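Local coordinates for cysteine-rich repeat secretory protein 15 (Arabidopsis thaliana, PDB 6GRF), which probably modulates cell-to-cell trafficking through plasmodesmata, as a membrane-bound protein with a tandem DUF26 (Gnk2-homologous) ectodomain, at residues Ser121-Val132 against Leu193-Leu204. Residues are numbered along the deposited sequence; the frame is centred on the assembly and turned at random.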
ATOM      1  N   SER A 121      -5.769   1.203  10.029  1.00 37.14           N
ATOM      2  CA  SER A 121      -5.207   2.464  10.493  1.00 37.97           C
ATOM      3  C   SER A 121      -4.732   3.264   9.280  1.00 36.82           C
ATOM      4  O   SER A 121      -4.309   2.693   8.290  1.00 35.83           O
ATOM      5  CB  SER A 121      -4.110   2.287  11.517  1.00 38.80           C
ATOM      6  OG  SER A 121      -3.387   1.097  11.294  1.00 38.52           O
ATOM      7  N   LEU A 122      -4.849   4.590   9.379  1.00 37.71           N
ATOM      8  CA  LEU A 122      -4.458   5.506   8.335  1.00 37.23           C
ATOM      9  C   LEU A 122      -2.930   5.594   8.262  1.00 36.88           C
ATOM     10  O   LEU A 122      -2.282   5.935   9.229  1.00 37.55           O
ATOM     11  CB  LEU A 122      -5.067   6.878   8.642  1.00 38.81           C
ATOM     12  CG  LEU A 122      -4.650   8.003   7.695  1.00 39.11           C
ATOM     13  CD1 LEU A 122      -4.968   7.631   6.255  1.00 37.82           C
ATOM     14  CD2 LEU A 122      -5.325   9.312   8.088  1.00 40.58           C
ATOM     15  N   ARG A 123      -2.377   5.328   7.081  1.00 36.02           N
ATOM     16  CA  ARG A 123      -0.937   5.405   6.862  1.00 36.44           C
ATOM     17  C   ARG A 123      -0.572   6.727   6.186  1.00 36.29           C
ATOM     18  O   ARG A 123       0.405   7.348   6.566  1.00 37.03           O
ATOM     19  CB  ARG A 123      -0.461   4.215   6.026  1.00 36.55           C
ATOM     20  CG  ARG A 123      -0.447   2.908   6.804  1.00 38.08           C
ATOM     21  CD  ARG A 123       0.371   3.021   8.078  1.00 40.45           C
ATOM     22  NE  ARG A 123       1.010   1.760   8.410  1.00 42.84           N
ATOM     23  CZ  ARG A 123       0.686   0.978   9.436  1.00 44.01           C
ATOM     24  NH1 ARG A 123      -0.238   1.348  10.305  1.00 46.55           N
ATOM     25  NH2 ARG A 123       1.297  -0.179   9.586  1.00 44.18           N
ATOM     26  N   TYR A 124      -1.360   7.138   5.189  1.00 34.43           N
ATOM     27  CA  TYR A 124      -1.075   8.339   4.426  1.00 34.83           C
ATOM     28  C   TYR A 124      -2.338   8.773   3.665  1.00 34.25           C
ATOM     29  O   TYR A 124      -3.125   7.951   3.216  1.00 32.31           O
ATOM     30  CB  TYR A 124       0.116   8.111   3.483  1.00 34.38           C
ATOM     31  CG  TYR A 124       0.456   9.284   2.599  1.00 35.25           C
ATOM     32  CD1 TYR A 124       1.058  10.421   3.119  1.00 37.30           C
ATOM     33  CD2 TYR A 124       0.163   9.275   1.243  1.00 35.07           C
ATOM     34  CE1 TYR A 124       1.370  11.512   2.323  1.00 38.59           C
ATOM     35  CE2 TYR A 124       0.467  10.359   0.429  1.00 36.22           C
ATOM     36  CZ  TYR A 124       1.072  11.480   0.973  1.00 38.25           C
ATOM     37  OH  TYR A 124       1.360  12.560   0.190  1.00 40.85           O
ATOM     38  N   LYS A 125      -2.517  10.089   3.542  1.00 35.72           N
ATOM     39  CA  LYS A 125      -3.592  10.655   2.755  1.00 36.80           C
ATOM     40  C   LYS A 125      -3.118  11.972   2.142  1.00 38.31           C
ATOM     41  O   LYS A 125      -2.281  12.666   2.708  1.00 39.08           O
ATOM     42  CB  LYS A 125      -4.840  10.894   3.609  1.00 37.75           C
ATOM     43  CG  LYS A 125      -4.695  11.963   4.683  1.00 40.15           C
ATOM     44  CD  LYS A 125      -5.675  13.088   4.512  1.00 41.87           C
ATOM     45  CE  LYS A 125      -5.390  14.247   5.442  1.00 44.78           C
ATOM     46  NZ  LYS A 125      -4.785  15.389   4.716  1.00 46.60           N
ATOM     47  N   LYS A 126      -3.661  12.278   0.966  1.00 38.77           N
ATOM     48  CA  LYS A 126      -3.429  13.531   0.296  1.00 41.28           C
ATOM     49  C   LYS A 126      -4.729  13.939  -0.402  1.00 40.52           C
ATOM     50  O   LYS A 126      -5.269  13.151  -1.170  1.00 38.50           O
ATOM     51  CB  LYS A 126      -2.281  13.368  -0.700  1.00 42.81           C
ATOM     52  CG  LYS A 126      -1.710  14.667  -1.250  1.00 46.25           C
ATOM     53  CD  LYS A 126      -0.757  14.423  -2.409  1.00 48.50           C
ATOM     54  CE  LYS A 126       0.449  15.336  -2.412  1.00 51.02           C
ATOM     55  NZ  LYS A 126       0.068  16.714  -2.792  1.00 53.84           N
ATOM     56  N   CYS A 127      -5.237  15.127  -0.056  1.00 42.21           N
ATOM     57  CA  CYS A 127      -6.316  15.785  -0.777  1.00 42.86           C
ATOM     58  C   CYS A 127      -5.697  16.821  -1.717  1.00 44.08           C
ATOM     59  O   CYS A 127      -4.800  17.558  -1.324  1.00 44.35           O
ATOM     60  CB  CYS A 127      -7.300  16.519   0.133  1.00 44.85           C
ATOM     61  SG  CYS A 127      -7.743  15.677   1.680  1.00 47.51           S
ATOM     62  N   SER A 128      -6.206  16.876  -2.951  1.00 44.43           N
ATOM     63  CA  SER A 128      -5.877  17.927  -3.904  1.00 46.12           C
ATOM     64  C   SER A 128      -6.123  19.297  -3.264  1.00 47.68           C
ATOM     65  O   SER A 128      -7.008  19.469  -2.429  1.00 47.37           O
ATOM     66  CB  SER A 128      -6.678  17.779  -5.165  1.00 46.08           C
ATOM     67  OG  SER A 128      -6.445  18.875  -6.033  1.00 49.49           O
ATOM     68  N   SER A 129      -5.307  20.267  -3.661  1.00 50.24           N
ATOM     69  CA  SER A 129      -5.445  21.630  -3.196  1.00 53.42           C
ATOM     70  C   SER A 129      -6.674  22.279  -3.853  1.00 53.66           C
ATOM     71  O   SER A 129      -7.326  23.120  -3.240  1.00 54.32           O
ATOM     72  CB  SER A 129      -4.189  22.400  -3.464  1.00 55.65           C
ATOM     73  OG  SER A 129      -4.412  23.781  -3.271  1.00 59.74           O
ATOM     74  N   LYS A 130      -6.985  21.861  -5.087  1.00 52.95           N
ATOM     75  CA  LYS A 130      -8.177  22.325  -5.820  1.00 53.60           C
ATOM     76  C   LYS A 130      -9.430  21.585  -5.325  1.00 51.15           C
ATOM     77  O   LYS A 130      -9.482  20.343  -5.308  1.00 47.98           O
ATOM     78  CB  LYS A 130      -8.009  22.132  -7.332  1.00 54.87           C
ATOM     79  CG  LYS A 130      -7.790  23.412  -8.130  1.00 59.08           C
ATOM     80  CD  LYS A 130      -6.482  24.140  -7.836  1.00 61.54           C
ATOM     81  CE  LYS A 130      -6.401  25.476  -8.545  1.00 64.79           C
ATOM     82  NZ  LYS A 130      -5.103  26.155  -8.320  1.00 67.62           N
ATOM     83  N   SER A 131     -10.433  22.375  -4.925  1.00 51.08           N
ATOM     84  CA  SER A 131     -11.746  21.908  -4.507  1.00 49.66           C
ATOM     85  C   SER A 131     -12.772  22.183  -5.611  1.00 48.78           C
ATOM     86  O   SER A 131     -12.672  23.173  -6.325  1.00 49.42           O
ATOM     87  CB  SER A 131     -12.170  22.568  -3.226  1.00 51.14           C
ATOM     88  OG  SER A 131     -11.496  21.992  -2.123  1.00 51.55           O
ATOM     89  N   VAL A 132     -13.749  21.281  -5.725  1.00 46.65           N
ATOM     90  CA  VAL A 132     -14.929  21.459  -6.541  1.00 46.90           C
ATOM     91  C   VAL A 132     -15.995  22.116  -5.653  1.00 48.22           C
ATOM     92  O   VAL A 132     -16.175  21.737  -4.490  1.00 47.53           O
ATOM     93  CB  VAL A 132     -15.423  20.124  -7.137  1.00 44.91           C
ATOM     94  CG1 VAL A 132     -16.580  20.322  -8.099  1.00 44.88           C
ATOM     95  CG2 VAL A 132     -14.311  19.357  -7.825  1.00 44.06           C
ATOM     96  N   LEU A 193     -12.122  13.193   5.230  1.00 40.89           N
ATOM     97  CA  LEU A 193     -10.897  14.026   5.285  1.00 41.66           C
ATOM     98  C   LEU A 193     -10.778  14.960   4.069  1.00 41.74           C
ATOM     99  O   LEU A 193     -10.170  16.024   4.173  1.00 43.45           O
ATOM    100  CB  LEU A 193      -9.671  13.111   5.371  1.00 40.68           C
ATOM    101  CG  LEU A 193      -9.614  12.176   6.582  1.00 40.82           C
ATOM    102  CD1 LEU A 193      -8.433  11.220   6.463  1.00 39.61           C
ATOM    103  CD2 LEU A 193      -9.535  12.954   7.885  1.00 42.32           C
ATOM    104  N   CYS A 194     -11.310  14.548   2.914  1.00 40.35           N
ATOM    105  CA  CYS A 194     -11.134  15.273   1.656  1.00 41.42           C
ATOM    106  C   CYS A 194     -12.500  15.603   1.041  1.00 41.52           C
ATOM    107  O   CYS A 194     -12.776  15.242  -0.095  1.00 41.10           O
ATOM    108  CB  CYS A 194     -10.355  14.437   0.650  1.00 40.84           C
ATOM    109  SG  CYS A 194      -8.738  13.892   1.249  1.00 42.27           S
ATOM    110  N   GLY A 195     -13.352  16.275   1.813  1.00 42.29           N
ATOM    111  CA  GLY A 195     -14.756  16.406   1.478  1.00 42.37           C
ATOM    112  C   GLY A 195     -14.992  16.900   0.057  1.00 41.67           C
ATOM    113  O   GLY A 195     -15.823  16.323  -0.650  1.00 42.90           O
ATOM    114  N   SER A 196     -14.280  17.961  -0.352  1.00 40.96           N
ATOM    115  CA  SER A 196     -14.615  18.718  -1.575  1.00 40.64           C
ATOM    116  C   SER A 196     -13.528  18.603  -2.657  1.00 38.94           C
ATOM    117  O   SER A 196     -13.614  19.268  -3.689  1.00 39.24           O
ATOM    118  CB  SER A 196     -14.862  20.164  -1.242  1.00 42.92           C
ATOM    119  OG  SER A 196     -15.726  20.292  -0.124  1.00 44.40           O
ATOM    120  N   ALA A 197     -12.505  17.777  -2.429  1.00 37.02           N
ATOM    121  CA  ALA A 197     -11.314  17.743  -3.297  1.00 36.41           C
ATOM    122  C   ALA A 197     -11.664  17.145  -4.665  1.00 35.10           C
ATOM    123  O   ALA A 197     -12.475  16.226  -4.750  1.00 33.55           O
ATOM    124  CB  ALA A 197     -10.232  16.933  -2.638  1.00 35.69           C
ATOM    125  N   VAL A 198     -11.007  17.642  -5.719  1.00 35.50           N
ATOM    126  CA  VAL A 198     -11.202  17.133  -7.083  1.00 35.27           C
ATOM    127  C   VAL A 198     -10.522  15.768  -7.228  1.00 33.77           C
ATOM    128  O   VAL A 198     -10.853  14.993  -8.132  1.00 32.49           O
ATOM    129  CB  VAL A 198     -10.689  18.126  -8.146  1.00 37.21           C
ATOM    130  CG1 VAL A 198      -9.175  18.145  -8.261  1.00 37.97           C
ATOM    131  CG2 VAL A 198     -11.312  17.849  -9.503  1.00 37.43           C
ATOM    132  N   ALA A 199      -9.545  15.518  -6.349  1.00 33.39           N
ATOM    133  CA  ALA A 199      -8.737  14.332  -6.358  1.00 32.50           C
ATOM    134  C   ALA A 199      -8.199  14.103  -4.945  1.00 32.10           C
ATOM    135  O   ALA A 199      -7.801  15.039  -4.283  1.00 32.88           O
ATOM    136  CB  ALA A 199      -7.616  14.481  -7.356  1.00 33.24           C
ATOM    137  N   ALA A 200      -8.205  12.849  -4.502  1.00 31.19           N
ATOM    138  CA  ALA A 200      -7.630  12.499  -3.215  1.00 31.57           C
ATOM    139  C   ALA A 200      -7.191  11.034  -3.202  1.00 31.06           C
ATOM    140  O   ALA A 200      -7.620  10.255  -4.026  1.00 30.21           O
ATOM    141  CB  ALA A 200      -8.630  12.767  -2.128  1.00 31.62           C
ATOM    142  N   GLU A 201      -6.338  10.687  -2.230  1.00 32.61           N
ATOM    143  CA  GLU A 201      -5.858   9.319  -2.030  1.00 32.70           C
ATOM    144  C   GLU A 201      -5.786   9.038  -0.525  1.00 31.49           C
ATOM    145  O   GLU A 201      -5.403   9.894   0.244  1.00 31.72           O
ATOM    146  CB  GLU A 201      -4.528   9.089  -2.756  1.00 34.94           C
ATOM    147  CG  GLU A 201      -3.470  10.174  -2.570  1.00 39.14           C
ATOM    148  CD  GLU A 201      -2.162   9.942  -3.336  1.00 42.38           C
ATOM    149  OE1 GLU A 201      -2.150   9.064  -4.246  1.00 45.08           O
ATOM    150  OE2 GLU A 201      -1.137  10.626  -3.031  1.00 45.30           O
ATOM    151  N   VAL A 202      -6.219   7.839  -0.130  1.00 30.19           N
ATOM    152  CA  VAL A 202      -6.078   7.350   1.226  1.00 30.28           C
ATOM    153  C   VAL A 202      -5.419   5.966   1.208  1.00 29.55           C
ATOM    154  O   VAL A 202      -5.864   5.043   0.502  1.00 28.31           O
ATOM    155  CB  VAL A 202      -7.434   7.312   1.946  1.00 30.11           C
ATOM    156  CG1 VAL A 202      -7.405   6.400   3.161  1.00 30.11           C
ATOM    157  CG2 VAL A 202      -7.871   8.711   2.332  1.00 31.64           C
ATOM    158  N   TYR A 203      -4.360   5.832   2.015  1.00 29.51           N
ATOM    159  CA  TYR A 203      -3.619   4.594   2.152  1.00 28.96           C
ATOM    160  C   TYR A 203      -3.738   4.112   3.598  1.00 28.61           C
ATOM    161  O   TYR A 203      -3.332   4.813   4.512  1.00 29.07           O
ATOM    162  CB  TYR A 203      -2.154   4.797   1.782  1.00 29.58           C
ATOM    163  CG  TYR A 203      -1.925   5.166   0.342  1.00 30.46           C
ATOM    164  CD1 TYR A 203      -1.612   4.203  -0.597  1.00 30.34           C
ATOM    165  CD2 TYR A 203      -2.015   6.479  -0.079  1.00 31.00           C
ATOM    166  CE1 TYR A 203      -1.404   4.532  -1.924  1.00 30.84           C
ATOM    167  CE2 TYR A 203      -1.816   6.827  -1.402  1.00 31.80           C
ATOM    168  CZ  TYR A 203      -1.519   5.847  -2.327  1.00 31.40           C
ATOM    169  OH  TYR A 203      -1.311   6.178  -3.626  1.00 33.31           O
ATOM    170  N   LEU A 204      -4.346   2.939   3.773  1.00 27.58           N
ATOM    171  CA  LEU A 204      -4.400   2.277   5.056  1.00 28.31           C
ATOM    172  C   LEU A 204      -3.339   1.177   5.073  1.00 27.95           C
ATOM    173  O   LEU A 204      -2.657   0.959   4.086  1.00 27.05           O
ATOM    174  CB  LEU A 204      -5.804   1.709   5.273  1.00 28.09           C
ATOM    175  CG  LEU A 204      -6.944   2.705   5.077  1.00 28.15           C
ATOM    176  CD1 LEU A 204      -8.262   2.082   5.493  1.00 28.13           C
ATOM    177  CD2 LEU A 204      -6.687   3.992   5.848  1.00 28.71           C
TER
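Y124 and Y203 face each other as a hydrogen-bonded antiparallel pair where strand 122-127, outermost in the five-stranded sheet of the second Gnk2-homologous (DUF26) domain, runs beside strand 199-204; the N-to-C directions of the two strands make 167°. The backbone evidence is a series of paired bonds: Y203 N gives to Y124 O at 2.7 Å, while K126 and E201 bond in both directions. R123 and Y124 both face Y203, a classic beta bulge, and Y203 O accepts from both R123 N (2.8 Å) and Y124 N (3.1 Å). Beyond the strands, V132 N to S196 O and V198 N to K130 O bring the two loops together.

On the tyrosine face, the rings point the same way side by side, with Y203 CD2 at the edge of the Y124 ring, 3.8 Å from Y124 CD2. The Y203 hydroxyl donates to E201 OE1 from above the carboxylate plane. I9 of strand 8-13, from the first domain, touches both tyrosines, placing this face at the junction between domains.

The opposite face holds K125, C127, A200 and V202; K125 CD packs 3.9 Å from L193 CD1, and K125 CB lies on V202 CG2. At the L122 end is an apolar cluster: L122 CD2 meets L193 CD1 tip to tip at 4.0 Å, and the L122 and L204 side chains cross at about a right angle.

C127 and C194 tie the strand to the residue that follows helix 176-193, through a 2.1 Å bond between C127 SG and C194 SG with a chi3 of -72°.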